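Local coordinates for protein ferritin (Ulva pertusa, PDB 3VNX) that probably oxidises iron(II) and stores the resulting ferric mineral inside a hollow shell of 24 four-helix-bundle subunits, at residues V34-E39 against H152-L157; H59-Y64 against M114-D119; A76-E81 against Q197-E202; R87-M92 against G163-E168. All coordinates share one frame; numbering follows the deposited sequence.

Contact 1. Residues V34-E39 against H152-L157; sequences VEYHIE and HKDAAL
At one end of the ferritin helical bundle, where helix 38-66 and helix 155-201 both begin, the rings of His37 and His152 lie face to face. Their centroids are 3.7 Å apart and the planes are tilted by 27°. The overlap is uneven: His152 CE1 sits over the centre of the His37 ring, 3.1 Å from His37 NE2, while His37 CD2 lies nearer the rim of the His152 ring. The His37 ring reaches its partner because chi1 of -167° sets CG opposite the backbone N. At the edge of the His152 ring comes the carboxylate of Glu39, whose OE2 forms a salt bridge with Lys151. Deeper in, Asp154 does the joining. One water accepts from His37 N at 2.8 Å and donates to Asp154 OD2 at 2.9 Å, tying the two helix starts together. Tyr36 CD1 comes within 3.6 Å of Asp154 OD2, with ring and carboxylate nearly perpendicular, while the hydroxyl of Tyr36 goes on to Gln97. Asp154 OD1 takes the N-H of Leu157 at 3.2 Å, reached from above the carboxylate plane, and also pairs with Arg100, so the buried acid is gripped through both oxygens. Just before it, Lys153, with positive phi, closes the preceding helix as a Schellman motif. The arrangement is that of a tight helix-to-helix turn: a Schellman end followed at once by an aspartate N-cap.

Contact 2. Residues H59-Y64 against M114-D119; sequences HALHSY and MEFAND
Tyr64 lies along the loop from Met114 to Ala117, and each part of its side chain meets a different part of that loop. CG stands anti to the backbone N (chi1 176°), sending the ring outward from the helix. Tyr64 CB touches Phe116 CD1 at 3.7 Å. Next along, Tyr64 CD1 is 3.6 Å from Met114 O, and Tyr64 CE1 is 3.5 Å from Phe116 N, which sits above the ring. Phe116 CB also lies over this face, and the Phe116 ring turns its edge to it in an offset edge-to-face pair, planes 80° apart. At the tip, Tyr64 OH packs against Ala117, 3.7 Å from Ala117 CB. The loop is the long connection of the ferritin fold between helix 73-99 and helix 123-151, running alongside helix 38-66, where Ala60 and Met114 also pack on a neighbouring subunit. A serine in place of Tyr64 would probably leave the backbone of Phe116 and Ala117 without its aromatic support and let the Phe116 ring shift. On that ring's face, Leu61 CD2 stands 3.4 Å from the Phe116 centroid, almost on the ring normal. One turn earlier on helix 38-66, Ala60 CB meets Met114 CE at 3.7 Å, and a water donates to both Ala60 O (2.7 Å) and Met114 O.

Contact 3. Residues A76-E81 against Q197-E202; sequences AKFFKE and QELGEE
The last turn of the C-terminal helix 155-201 leans on helix 73-99 here, with Lys77 reaching across to Gly200. The short axes pass 8.4 Å apart at an angle of 41°. Lys77 runs extended as far as CE, then bends at chi4 (-62°), which brings NZ to two acceptors. It donates to Gly200 O at 3.0 Å from above the carbonyl plane. With Glu81 in the conformer described (a second was deposited), Lys77 NZ also makes a salt bridge to Glu81 OE2 at 2.7 Å, on the syn side of the carboxylate. A methionine at Lys77 would probably leave the Gly200 carbonyl without this donor and, in this conformer, Glu81 without its counter-charge. Further in, Phe78 CD1 packs on Leu199 CG at 4.1 Å, and both side chains also meet Tyr179. The far end is looser: Glu202 is poorly ordered. Nearby, Glu198 bonds to Tyr193 of a neighbouring subunit, consistent with the C-terminal helix that gathers around the fourfold axis of ferritin shells.

Contact 4. Residues R87-M92 against G163-E168; sequences REHAHM and GGLLSE
His89 and Leu165 form the close part of this contact: Leu165 CD2 lies 3.6 Å from His89 CD2 and 3.9 Å from His89 CG, as the two side chains run past each other in opposite directions. In His89, CG lies beside the backbone N (chi1 -70°), which carries the ring into the space between the helices. Both residues are buried. A calcium ion sits about 3 Å from the His89 side chain, and ND1 makes a weak hydrogen bond to Glu86, a setting consistent with the ferroxidase centre of the family. The other side is loose and partly exposed. Met92, in the conformer described, reaches Leu165 CD2 only with CE, at 4.2 Å, and Glu168 OE2 stays 3.7 Å from His89 NE2, its carboxylate plane turned 60° from the ring. Little surface is buried, in keeping with short-segment axes 11.5 Å apart. Helix 155-201 also has a wider pi-type turn at 163-166, around Gly164. The segments run roughly antiparallel, at 150°, in an all-helical bundle: helix 38-66 comes to His89 through Glu51, helix 123-151 comes to Leu165 through Leu142, and on another face of helix 73-99 Arg87 forms a salt bridge to Asp84, and His91 a hydrogen bond to His59, both of a neighbouring subunit.

In the fold
The four contacts are spread along a single four-helix bundle. Contact 1 lies at one end, and contacts 2 and 3 lie on the opposite side of the chain's centre; their centres are about 40 and 38 Å from that of contact 1. Contact 4 is near the middle, its centre about 18 Å from that of contact 1 and about 20 Å from that of contact 3. Contacts 3 and 4 share helices 73-99 and 155-201; contacts 1 and 2 share helix 38-66. Contacts 2 and 3 touch, with a probable hydrogen bond from His62 ND1 to Ala76 O. Along the chain, contact 2 nests inside contact 1 and contact 4 inside contact 3, while the other pairings interleave, so early and late helices are bound together.

Contact 1. Residues V34-E39 against H152-L157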
loop_
_atom_site.group_PDB
_atom_site.type_symbol
_atom_site.label_atom_id
_atom_site.label_comp_id
_atom_site.label_asym_id
_atom_site.label_seq_id
_atom_site.Cartn_x
_atom_site.Cartn_y
_atom_site.Cartn_z
ATOM N N VAL A 34 44.266 -36.331 2.997
ATOM C CA VAL A 34 44.057 -37.671 2.472
ATOM C C VAL A 34 44.520 -37.742 1.024
ATOM O O VAL A 34 43.971 -37.049 0.157
ATOM C CB VAL A 34 42.568 -38.071 2.494
ATOM C CG1 VAL A 34 42.317 -39.221 1.507
ATOM C CG2 VAL A 34 42.120 -38.433 3.885
ATOM N N GLU A 35 45.519 -38.587 0.762
ATOM C CA GLU A 35 46.041 -38.763 -0.593
ATOM C C GLU A 35 46.292 -37.433 -1.283
ATOM O O GLU A 35 45.920 -37.236 -2.435
ATOM C CB GLU A 35 45.089 -39.605 -1.429
ATOM C CG GLU A 35 45.029 -41.051 -0.991
ATOM C CD GLU A 35 46.329 -41.774 -1.279
ATOM O OE1 GLU A 35 47.083 -41.287 -2.150
ATOM O OE2 GLU A 35 46.596 -42.818 -0.638
ATOM N N TYR A 36 46.926 -36.523 -0.557
ATOM C CA TYR A 36 47.223 -35.204 -1.067
ATOM C C TYR A 36 48.744 -35.035 -1.157
ATOM O O TYR A 36 49.395 -34.684 -0.170
ATOM C CB TYR A 36 46.575 -34.131 -0.158
ATOM C CG TYR A 36 46.635 -32.747 -0.762
ATOM C CD1 TYR A 36 45.933 -32.446 -1.925
ATOM C CD2 TYR A 36 47.421 -31.748 -0.195
ATOM C CE1 TYR A 36 46.002 -31.174 -2.506
ATOM C CE2 TYR A 36 47.493 -30.475 -0.766
ATOM C CZ TYR A 36 46.784 -30.199 -1.927
ATOM O OH TYR A 36 46.855 -28.944 -2.499
ATOM N N HIS A 37 49.290 -35.280 -2.352
ATOM C CA HIS A 37 50.733 -35.403 -2.587
ATOM C C HIS A 37 51.515 -34.124 -2.345
ATOM O O HIS A 37 51.047 -33.020 -2.637
ATOM C CB HIS A 37 50.989 -35.901 -4.018
ATOM C CG HIS A 37 52.398 -36.366 -4.274
ATOM N ND1 HIS A 37 52.774 -37.690 -4.182
ATOM C CD2 HIS A 37 53.507 -35.690 -4.660
ATOM C CE1 HIS A 37 54.058 -37.806 -4.478
ATOM N NE2 HIS A 37 54.524 -36.609 -4.781
ATOM N N ILE A 38 52.727 -34.272 -1.824
ATOM C CA ILE A 38 53.544 -33.099 -1.509
ATOM C C ILE A 38 53.793 -32.258 -2.741
ATOM O O ILE A 38 53.825 -31.031 -2.676
ATOM C CB ILE A 38 54.888 -33.482 -0.891
ATOM C CG1 ILE A 38 55.662 -34.415 -1.837
ATOM C CG2 ILE A 38 54.672 -34.109 0.496
ATOM C CD1 ILE A 38 57.038 -34.766 -1.345
ATOM N N GLU A 39 53.945 -32.928 -3.873
ATOM C CA GLU A 39 54.236 -32.241 -5.118
ATOM C C GLU A 39 53.035 -31.370 -5.517
ATOM O O GLU A 39 53.187 -30.221 -5.928
ATOM C CB GLU A 39 54.592 -33.270 -6.193
ATOM C CG GLU A 39 55.345 -32.709 -7.368
ATOM C CD GLU A 39 55.913 -33.796 -8.261
ATOM O OE1 GLU A 39 56.338 -34.835 -7.714
ATOM O OE2 GLU A 39 55.944 -33.598 -9.499
ATOM N N HIS A 152 49.549 -37.231 -10.395
ATOM C CA HIS A 152 49.391 -37.967 -9.142
ATOM C C HIS A 152 47.953 -38.477 -8.938
ATOM O O HIS A 152 47.573 -38.937 -7.848
ATOM C CB HIS A 152 49.904 -37.131 -7.954
ATOM C CG HIS A 152 51.369 -36.814 -8.032
ATOM N ND1 HIS A 152 52.339 -37.645 -7.514
ATOM C CD2 HIS A 152 52.026 -35.765 -8.582
ATOM C CE1 HIS A 152 53.531 -37.112 -7.727
ATOM N NE2 HIS A 152 53.371 -35.975 -8.378
ATOM N N LYS A 153 47.164 -38.402 -10.007
ATOM C CA LYS A 153 45.836 -38.995 -10.016
ATOM C C LYS A 153 44.958 -38.477 -8.875
ATOM O O LYS A 153 44.269 -39.243 -8.206
ATOM C CB LYS A 153 45.951 -40.524 -9.960
ATOM C CG LYS A 153 45.880 -41.189 -11.330
ATOM C CD LYS A 153 46.766 -40.483 -12.354
ATOM C CE LYS A 153 46.225 -40.633 -13.778
ATOM N NZ LYS A 153 44.865 -40.036 -13.901
ATOM N N ASP A 154 45.001 -37.172 -8.651
ATOM C CA ASP A 154 44.176 -36.559 -7.631
ATOM C C ASP A 154 42.981 -35.939 -8.339
ATOM O O ASP A 154 43.008 -34.760 -8.716
ATOM C CB ASP A 154 44.986 -35.493 -6.911
ATOM C CG ASP A 154 44.304 -34.970 -5.655
ATOM O OD1 ASP A 154 43.056 -35.053 -5.518
ATOM O OD2 ASP A 154 45.047 -34.464 -4.802
ATOM N N ALA A 155 41.940 -36.735 -8.549
ATOM C CA ALA A 155 40.831 -36.281 -9.377
ATOM C C ALA A 155 40.106 -35.073 -8.744
ATOM O O ALA A 155 39.612 -34.192 -9.456
ATOM C CB ALA A 155 39.862 -37.436 -9.652
ATOM N N ALA A 156 40.058 -35.043 -7.407
ATOM C CA ALA A 156 39.433 -33.937 -6.684
ATOM C C ALA A 156 40.121 -32.621 -7.000
ATOM O O ALA A 156 39.456 -31.623 -7.292
ATOM C CB ALA A 156 39.434 -34.189 -5.173
ATOM N N LEU A 157 41.450 -32.612 -6.926
ATOM C CA LEU A 157 42.201 -31.401 -7.230
ATOM C C LEU A 157 42.076 -31.022 -8.718
ATOM O O LEU A 157 41.981 -29.835 -9.066
ATOM C CB LEU A 157 43.664 -31.560 -6.813
ATOM C CG LEU A 157 44.643 -30.479 -7.293
ATOM C CD1 LEU A 157 44.404 -29.147 -6.601
ATOM C CD2 LEU A 157 46.073 -30.942 -7.061
HETATM O O HOH W 1 47.768 -35.492 -4.666
#

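Contact 2. Residues H59-Y64 against M114-D119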
loop_
_atom_site.group_PDB
_atom_site.type_symbol
_atom_site.label_atom_id
_atom_site.label_comp_id
_atom_site.label_asym_id
_atom_site.label_seq_id
_atom_site.Cartn_x
_atom_site.Cartn_y
_atom_site.Cartn_z
ATOM N N HIS A 59 48.517 -4.099 -9.923
ATOM C CA HIS A 59 48.411 -2.938 -9.060
ATOM C C HIS A 59 49.383 -1.848 -9.526
ATOM O O HIS A 59 49.066 -0.653 -9.476
ATOM C CB HIS A 59 48.663 -3.308 -7.601
ATOM C CG HIS A 59 47.940 -2.426 -6.637
ATOM N ND1 HIS A 59 47.885 -2.688 -5.282
ATOM C CD2 HIS A 59 47.223 -1.294 -6.828
ATOM C CE1 HIS A 59 47.175 -1.747 -4.684
ATOM N NE2 HIS A 59 46.765 -0.885 -5.601
ATOM N N ALA A 60 50.559 -2.258 -9.997
ATOM C CA ALA A 60 51.518 -1.285 -10.524
ATOM C C ALA A 60 50.963 -0.601 -11.790
ATOM O O ALA A 60 51.091 0.623 -11.967
ATOM C CB ALA A 60 52.875 -1.942 -10.787
ATOM N N LEU A 61 50.322 -1.390 -12.652
ATOM C CA LEU A 61 49.726 -0.850 -13.863
ATOM C C LEU A 61 48.688 0.191 -13.510
ATOM O O LEU A 61 48.578 1.246 -14.150
ATOM C CB LEU A 61 49.091 -1.968 -14.675
ATOM C CG LEU A 61 50.138 -2.705 -15.513
ATOM C CD1 LEU A 61 49.621 -4.060 -16.007
ATOM C CD2 LEU A 61 50.568 -1.817 -16.672
ATOM N N HIS A 62 47.935 -0.101 -12.461
ATOM C CA HIS A 62 46.930 0.828 -11.993
ATOM C C HIS A 62 47.557 2.180 -11.648
ATOM O O HIS A 62 47.056 3.245 -12.055
ATOM C CB HIS A 62 46.205 0.268 -10.774
ATOM C CG HIS A 62 45.543 1.322 -9.953
ATOM N ND1 HIS A 62 44.347 1.907 -10.317
ATOM C CD2 HIS A 62 45.924 1.925 -8.800
ATOM C CE1 HIS A 62 44.013 2.813 -9.414
ATOM N NE2 HIS A 62 44.952 2.843 -8.483
ATOM N N SER A 63 48.645 2.142 -10.882
ATOM C CA SER A 63 49.274 3.388 -10.458
ATOM C C SER A 63 49.814 4.156 -11.648
ATOM O O SER A 63 49.840 5.388 -11.649
ATOM C CB SER A 63 50.374 3.134 -9.429
ATOM O OG SER A 63 49.799 2.938 -8.148
ATOM N N TYR A 64 50.237 3.428 -12.672
ATOM C CA TYR A 64 50.730 4.100 -13.860
ATOM C C TYR A 64 49.605 4.930 -14.515
ATOM O O TYR A 64 49.771 6.128 -14.768
ATOM C CB TYR A 64 51.400 3.119 -14.846
ATOM C CG TYR A 64 51.829 3.819 -16.109
ATOM C CD1 TYR A 64 53.042 4.515 -16.168
ATOM C CD2 TYR A 64 51.001 3.837 -17.235
ATOM C CE1 TYR A 64 53.428 5.185 -17.312
ATOM C CE2 TYR A 64 51.382 4.510 -18.391
ATOM C CZ TYR A 64 52.595 5.182 -18.424
ATOM O OH TYR A 64 52.974 5.854 -19.569
ATOM N N MET A 114 57.203 -0.320 -13.123
ATOM C CA MET A 114 56.286 0.783 -12.844
ATOM C C MET A 114 56.024 1.660 -14.068
ATOM O O MET A 114 55.093 2.475 -14.080
ATOM C CB MET A 114 56.821 1.661 -11.704
ATOM C CG MET A 114 57.306 0.879 -10.475
ATOM S SD MET A 114 56.074 -0.197 -9.689
ATOM C CE MET A 114 54.717 0.936 -9.484
ATOM N N GLU A 115 56.846 1.490 -15.095
ATOM C CA GLU A 115 56.835 2.401 -16.235
ATOM C C GLU A 115 56.289 1.711 -17.458
ATOM O O GLU A 115 56.705 0.597 -17.787
ATOM C CB GLU A 115 58.251 2.900 -16.513
ATOM C CG GLU A 115 58.856 3.597 -15.323
ATOM C CD GLU A 115 58.048 4.805 -14.920
ATOM O OE1 GLU A 115 58.099 5.187 -13.725
ATOM O OE2 GLU A 115 57.359 5.372 -15.804
ATOM N N PHE A 116 55.359 2.359 -18.146
ATOM C CA PHE A 116 54.689 1.663 -19.248
ATOM C C PHE A 116 54.495 2.515 -20.490
ATOM O O PHE A 116 53.744 2.141 -21.396
ATOM C CB PHE A 116 53.377 1.012 -18.779
ATOM C CG PHE A 116 53.568 0.043 -17.653
ATOM C CD1 PHE A 116 53.384 0.442 -16.339
ATOM C CD2 PHE A 116 53.978 -1.261 -17.905
ATOM C CE1 PHE A 116 53.583 -0.452 -15.286
ATOM C CE2 PHE A 116 54.182 -2.159 -16.869
ATOM C CZ PHE A 116 53.991 -1.755 -15.554
ATOM N N ALA A 117 55.184 3.651 -20.526
ATOM C CA ALA A 117 55.238 4.463 -21.728
ATOM C C ALA A 117 55.803 3.617 -22.869
ATOM O O ALA A 117 56.671 2.766 -22.668
ATOM C CB ALA A 117 56.088 5.716 -21.501
ATOM N N ASN A 118 55.282 3.840 -24.065
ATOM C CA ASN A 118 55.704 3.087 -25.228
ATOM C C ASN A 118 55.339 3.881 -26.464
ATOM O O ASN A 118 54.156 4.130 -26.727
ATOM C CB ASN A 118 55.032 1.723 -25.252
ATOM C CG ASN A 118 55.464 0.886 -26.434
ATOM O OD1 ASN A 118 55.596 1.386 -27.554
ATOM N ND2 ASN A 118 55.683 -0.402 -26.192
ATOM N N ASP A 119 56.360 4.285 -27.211
ATOM C CA ASP A 119 56.186 5.221 -28.313
ATOM C C ASP A 119 55.613 4.545 -29.544
ATOM O O ASP A 119 54.843 5.146 -30.284
ATOM C CB ASP A 119 57.515 5.906 -28.648
ATOM C CG ASP A 119 57.991 6.828 -27.538
ATOM O OD1 ASP A 119 57.139 7.344 -26.772
ATOM O OD2 ASP A 119 59.218 7.038 -27.437
HETATM O O HOH W 2 53.333 2.200 -11.830
#

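Contact 3. Residues A76-E81 against Q197-E202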
loop_
_atom_site.group_PDB
_atom_site.type_symbol
_atom_site.label_atom_id
_atom_site.label_comp_id
_atom_site.label_asym_id
_atom_site.label_seq_id
_atom_site.Cartn_x
_atom_site.Cartn_y
_atom_site.Cartn_z
ATOM N N ALA A 76 42.968 2.734 -15.182
ATOM C CA ALA A 76 43.392 2.620 -13.795
ATOM C C ALA A 76 42.404 1.768 -12.987
ATOM O O ALA A 76 42.802 0.899 -12.207
ATOM C CB ALA A 76 43.590 3.993 -13.158
ATOM N N LYS A 77 41.115 2.012 -13.181
ATOM C CA LYS A 77 40.093 1.278 -12.443
ATOM C C LYS A 77 40.153 -0.190 -12.837
ATOM O O LYS A 77 40.161 -1.102 -11.980
ATOM C CB LYS A 77 38.717 1.871 -12.740
ATOM C CG LYS A 77 37.526 1.117 -12.179
ATOM C CD LYS A 77 36.233 1.957 -12.331
ATOM C CE LYS A 77 34.974 1.165 -11.952
ATOM N NZ LYS A 77 34.750 -0.032 -12.831
ATOM N N PHE A 78 40.214 -0.407 -14.146
ATOM C CA PHE A 78 40.334 -1.748 -14.696
ATOM C C PHE A 78 41.471 -2.535 -14.040
ATOM O O PHE A 78 41.310 -3.703 -13.676
ATOM C CB PHE A 78 40.568 -1.684 -16.203
ATOM C CG PHE A 78 40.740 -3.027 -16.832
ATOM C CD1 PHE A 78 39.632 -3.756 -17.251
ATOM C CD2 PHE A 78 42.011 -3.576 -16.994
ATOM C CE1 PHE A 78 39.779 -5.003 -17.832
ATOM C CE2 PHE A 78 42.174 -4.815 -17.574
ATOM C CZ PHE A 78 41.051 -5.539 -18.000
ATOM N N PHE A 79 42.625 -1.898 -13.880
ATOM C CA PHE A 79 43.743 -2.622 -13.306
ATOM C C PHE A 79 43.635 -2.821 -11.802
ATOM O O PHE A 79 44.083 -3.843 -11.285
ATOM C CB PHE A 79 45.084 -2.021 -13.726
ATOM C CG PHE A 79 45.424 -2.311 -15.146
ATOM C CD1 PHE A 79 45.540 -3.626 -15.580
ATOM C CD2 PHE A 79 45.598 -1.284 -16.057
ATOM C CE1 PHE A 79 45.839 -3.920 -16.898
ATOM C CE2 PHE A 79 45.901 -1.565 -17.384
ATOM C CZ PHE A 79 46.027 -2.883 -17.804
ATOM N N LYS A 80 43.043 -1.863 -11.099
ATOM C CA LYS A 80 42.820 -2.079 -9.678
ATOM C C LYS A 80 41.922 -3.303 -9.487
ATOM O O LYS A 80 42.199 -4.157 -8.638
ATOM C CB LYS A 80 42.225 -0.843 -8.992
ATOM C CG LYS A 80 41.851 -1.080 -7.521
ATOM C CD LYS A 80 43.009 -1.705 -6.720
ATOM C CE LYS A 80 42.808 -1.571 -5.205
ATOM N NZ LYS A 80 41.605 -2.294 -4.703
ATOM N N GLU A 81 40.860 -3.398 -10.288
ATOM C CA GLU A 81 39.944 -4.529 -10.200
ATOM C C GLU A 81 40.658 -5.828 -10.572
ATOM O O GLU A 81 40.575 -6.827 -9.855
ATOM C CB GLU A 81 38.720 -4.289 -11.086
ATOM C CG GLU A 81 37.841 -3.149 -10.579
ATOM C CD GLU A 81 36.818 -2.674 -11.596
ATOM O OE1 GLU A 81 36.908 -3.067 -12.784
ATOM O OE2 GLU A 81 35.926 -1.894 -11.198
ATOM N N GLN A 197 36.995 5.139 -21.478
ATOM C CA GLN A 197 35.639 5.355 -20.966
ATOM C C GLN A 197 34.906 4.037 -20.768
ATOM O O GLN A 197 34.228 3.846 -19.770
ATOM C CB GLN A 197 34.827 6.253 -21.895
ATOM C CG GLN A 197 35.460 7.596 -22.134
ATOM C CD GLN A 197 34.531 8.731 -21.791
ATOM O OE1 GLN A 197 34.774 9.480 -20.839
ATOM N NE2 GLN A 197 33.453 8.869 -22.564
ATOM N N GLU A 198 35.046 3.140 -21.736
ATOM C CA GLU A 198 34.420 1.827 -21.679
ATOM C C GLU A 198 34.970 1.025 -20.481
ATOM O O GLU A 198 34.214 0.487 -19.666
ATOM C CB GLU A 198 34.672 1.082 -23.004
ATOM C CG GLU A 198 33.663 -0.028 -23.334
ATOM C CD GLU A 198 34.193 -1.056 -24.351
ATOM O OE1 GLU A 198 34.212 -2.261 -24.013
ATOM O OE2 GLU A 198 34.586 -0.671 -25.481
ATOM N N LEU A 199 36.295 0.960 -20.382
ATOM C CA LEU A 199 36.976 0.244 -19.312
ATOM C C LEU A 199 36.558 0.732 -17.922
ATOM O O LEU A 199 36.664 0.009 -16.927
ATOM C CB LEU A 199 38.485 0.410 -19.477
ATOM C CG LEU A 199 39.242 -0.811 -20.011
ATOM C CD1 LEU A 199 38.478 -1.480 -21.141
ATOM C CD2 LEU A 199 40.635 -0.415 -20.471
ATOM N N GLY A 200 36.085 1.968 -17.866
ATOM C CA GLY A 200 35.743 2.605 -16.613
ATOM C C GLY A 200 34.374 2.211 -16.104
ATOM O O GLY A 200 34.199 2.008 -14.903
ATOM N N GLU A 201 33.406 2.095 -17.012
ATOM C CA GLU A 201 32.043 1.771 -16.597
ATOM C C GLU A 201 31.882 0.296 -16.235
ATOM O O GLU A 201 30.922 -0.081 -15.551
ATOM C CB GLU A 201 31.014 2.215 -17.639
ATOM C CG GLU A 201 29.839 2.962 -17.019
ATOM C CD GLU A 201 30.283 3.969 -15.961
ATOM O OE1 GLU A 201 30.229 5.188 -16.237
ATOM O OE2 GLU A 201 30.689 3.538 -14.856
ATOM N N GLU A 202 32.839 -0.523 -16.668
ATOM C CA GLU A 202 32.881 -1.941 -16.320
ATOM C C GLU A 202 33.125 -2.160 -14.820
ATOM O O GLU A 202 32.281 -2.713 -14.105
ATOM C CB GLU A 202 33.973 -2.640 -17.137
ATOM C CG GLU A 202 33.447 -3.576 -18.215
ATOM C CD GLU A 202 32.923 -4.892 -17.648
ATOM O OE1 GLU A 202 33.009 -5.089 -16.412
ATOM O OE2 GLU A 202 32.433 -5.732 -18.439
HETATM O O HOH W 3 36.069 -5.282 -14.904
#

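Contact 4. Residues R87-M92 against G163-E168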
loop_
_atom_site.group_PDB
_atom_site.type_symbol
_atom_site.label_atom_id
_atom_site.label_comp_id
_atom_site.label_asym_id
_atom_site.label_seq_id
_atom_site.Cartn_x
_atom_site.Cartn_y
_atom_site.Cartn_z
ATOM N N ARG A 87 44.314 -11.389 -6.701
ATOM C CA ARG A 87 44.622 -11.636 -5.294
ATOM C C ARG A 87 43.603 -12.596 -4.707
ATOM O O ARG A 87 43.943 -13.455 -3.895
ATOM C CB ARG A 87 44.636 -10.328 -4.501
ATOM C CG ARG A 87 44.785 -10.512 -3.010
ATOM C CD ARG A 87 45.148 -9.196 -2.330
ATOM N NE ARG A 87 45.113 -9.275 -0.867
ATOM C CZ ARG A 87 44.009 -9.161 -0.129
ATOM N NH1 ARG A 87 42.822 -8.977 -0.716
ATOM N NH2 ARG A 87 44.089 -9.231 1.201
ATOM N N GLU A 88 42.349 -12.449 -5.133
ATOM C CA GLU A 88 41.294 -13.377 -4.752
ATOM C C GLU A 88 41.541 -14.766 -5.352
ATOM O O GLU A 88 41.233 -15.775 -4.727
ATOM C CB GLU A 88 39.909 -12.819 -5.137
ATOM C CG GLU A 88 38.720 -13.792 -4.936
ATOM C CD GLU A 88 38.480 -14.247 -3.478
ATOM O OE1 GLU A 88 38.128 -15.440 -3.280
ATOM O OE2 GLU A 88 38.621 -13.426 -2.537
ATOM N N HIS A 89 42.101 -14.821 -6.556
ATOM C CA HIS A 89 42.493 -16.108 -7.119
ATOM C C HIS A 89 43.502 -16.804 -6.211
ATOM O O HIS A 89 43.379 -18.007 -5.943
ATOM C CB HIS A 89 43.053 -15.962 -8.533
ATOM C CG HIS A 89 42.022 -15.598 -9.556
ATOM N ND1 HIS A 89 42.344 -15.025 -10.767
ATOM C CD2 HIS A 89 40.673 -15.727 -9.546
ATOM C CE1 HIS A 89 41.240 -14.816 -11.460
ATOM N NE2 HIS A 89 40.210 -15.231 -10.741
ATOM N N ALA A 90 44.491 -16.042 -5.733
ATOM C CA ALA A 90 45.473 -16.560 -4.783
ATOM C C ALA A 90 44.792 -17.057 -3.510
ATOM O O ALA A 90 45.086 -18.156 -3.015
ATOM C CB ALA A 90 46.523 -15.499 -4.455
ATOM N N HIS A 91 43.869 -16.251 -2.991
ATOM C CA HIS A 91 43.093 -16.623 -1.804
ATOM C C HIS A 91 42.297 -17.937 -1.936
ATOM O O HIS A 91 42.203 -18.719 -0.974
ATOM C CB HIS A 91 42.149 -15.483 -1.410
ATOM C CG HIS A 91 41.445 -15.710 -0.108
ATOM N ND1 HIS A 91 42.081 -15.604 1.111
ATOM C CD2 HIS A 91 40.158 -16.047 0.167
ATOM C CE1 HIS A 91 41.218 -15.862 2.081
ATOM N NE2 HIS A 91 40.046 -16.130 1.533
ATOM N N MET A 92 41.711 -18.177 -3.111
ATOM C CA MET A 92 40.944 -19.401 -3.366
ATOM C C MET A 92 41.887 -20.611 -3.371
ATOM O O MET A 92 41.539 -21.713 -2.908
ATOM C CB MET A 92 40.180 -19.307 -4.707
ATOM C CG MET A 92 39.088 -18.219 -4.773
ATOM S SD MET A 92 38.790 -17.496 -6.423
ATOM C CE MET A 92 37.906 -18.808 -7.271
ATOM N N GLY A 163 37.590 -26.726 -13.276
ATOM C CA GLY A 163 36.281 -26.103 -13.225
ATOM C C GLY A 163 36.344 -24.681 -12.708
ATOM O O GLY A 163 35.433 -23.886 -12.935
ATOM N N GLY A 164 37.422 -24.354 -12.001
ATOM C CA GLY A 164 37.566 -23.033 -11.425
ATOM C C GLY A 164 38.480 -22.172 -12.267
ATOM O O GLY A 164 38.118 -21.794 -13.384
ATOM N N LEU A 165 39.675 -21.897 -11.745
ATOM C CA LEU A 165 40.640 -21.025 -12.409
ATOM C C LEU A 165 40.910 -21.343 -13.885
ATOM O O LEU A 165 40.959 -20.441 -14.731
ATOM C CB LEU A 165 41.960 -21.028 -11.641
ATOM C CG LEU A 165 41.911 -20.539 -10.193
ATOM C CD1 LEU A 165 43.328 -20.252 -9.725
ATOM C CD2 LEU A 165 41.044 -19.299 -10.043
ATOM N N LEU A 166 41.105 -22.613 -14.201
ATOM C CA LEU A 166 41.487 -22.955 -15.562
ATOM C C LEU A 166 40.417 -22.430 -16.502
ATOM O O LEU A 166 40.703 -21.664 -17.417
ATOM C CB LEU A 166 41.631 -24.466 -15.728
ATOM C CG LEU A 166 42.725 -25.001 -16.664
ATOM C CD1 LEU A 166 42.359 -26.387 -17.195
ATOM C CD2 LEU A 166 42.997 -24.057 -17.816
ATOM N N SER A 167 39.179 -22.852 -16.253
ATOM C CA SER A 167 38.042 -22.497 -17.090
ATOM C C SER A 167 37.842 -20.987 -17.162
ATOM O O SER A 167 37.536 -20.435 -18.233
ATOM C CB SER A 167 36.769 -23.155 -16.557
ATOM O OG SER A 167 35.639 -22.747 -17.310
ATOM N N GLU A 168 37.995 -20.323 -16.020
ATOM C CA GLU A 168 37.890 -18.872 -15.988
ATOM C C GLU A 168 38.995 -18.200 -16.823
ATOM O O GLU A 168 38.764 -17.172 -17.466
ATOM C CB GLU A 168 37.934 -18.368 -14.543
ATOM C CG GLU A 168 36.671 -18.654 -13.733
ATOM C CD GLU A 168 36.902 -18.541 -12.220
ATOM O OE1 GLU A 168 36.554 -19.501 -11.489
ATOM O OE2 GLU A 168 37.442 -17.505 -11.761
#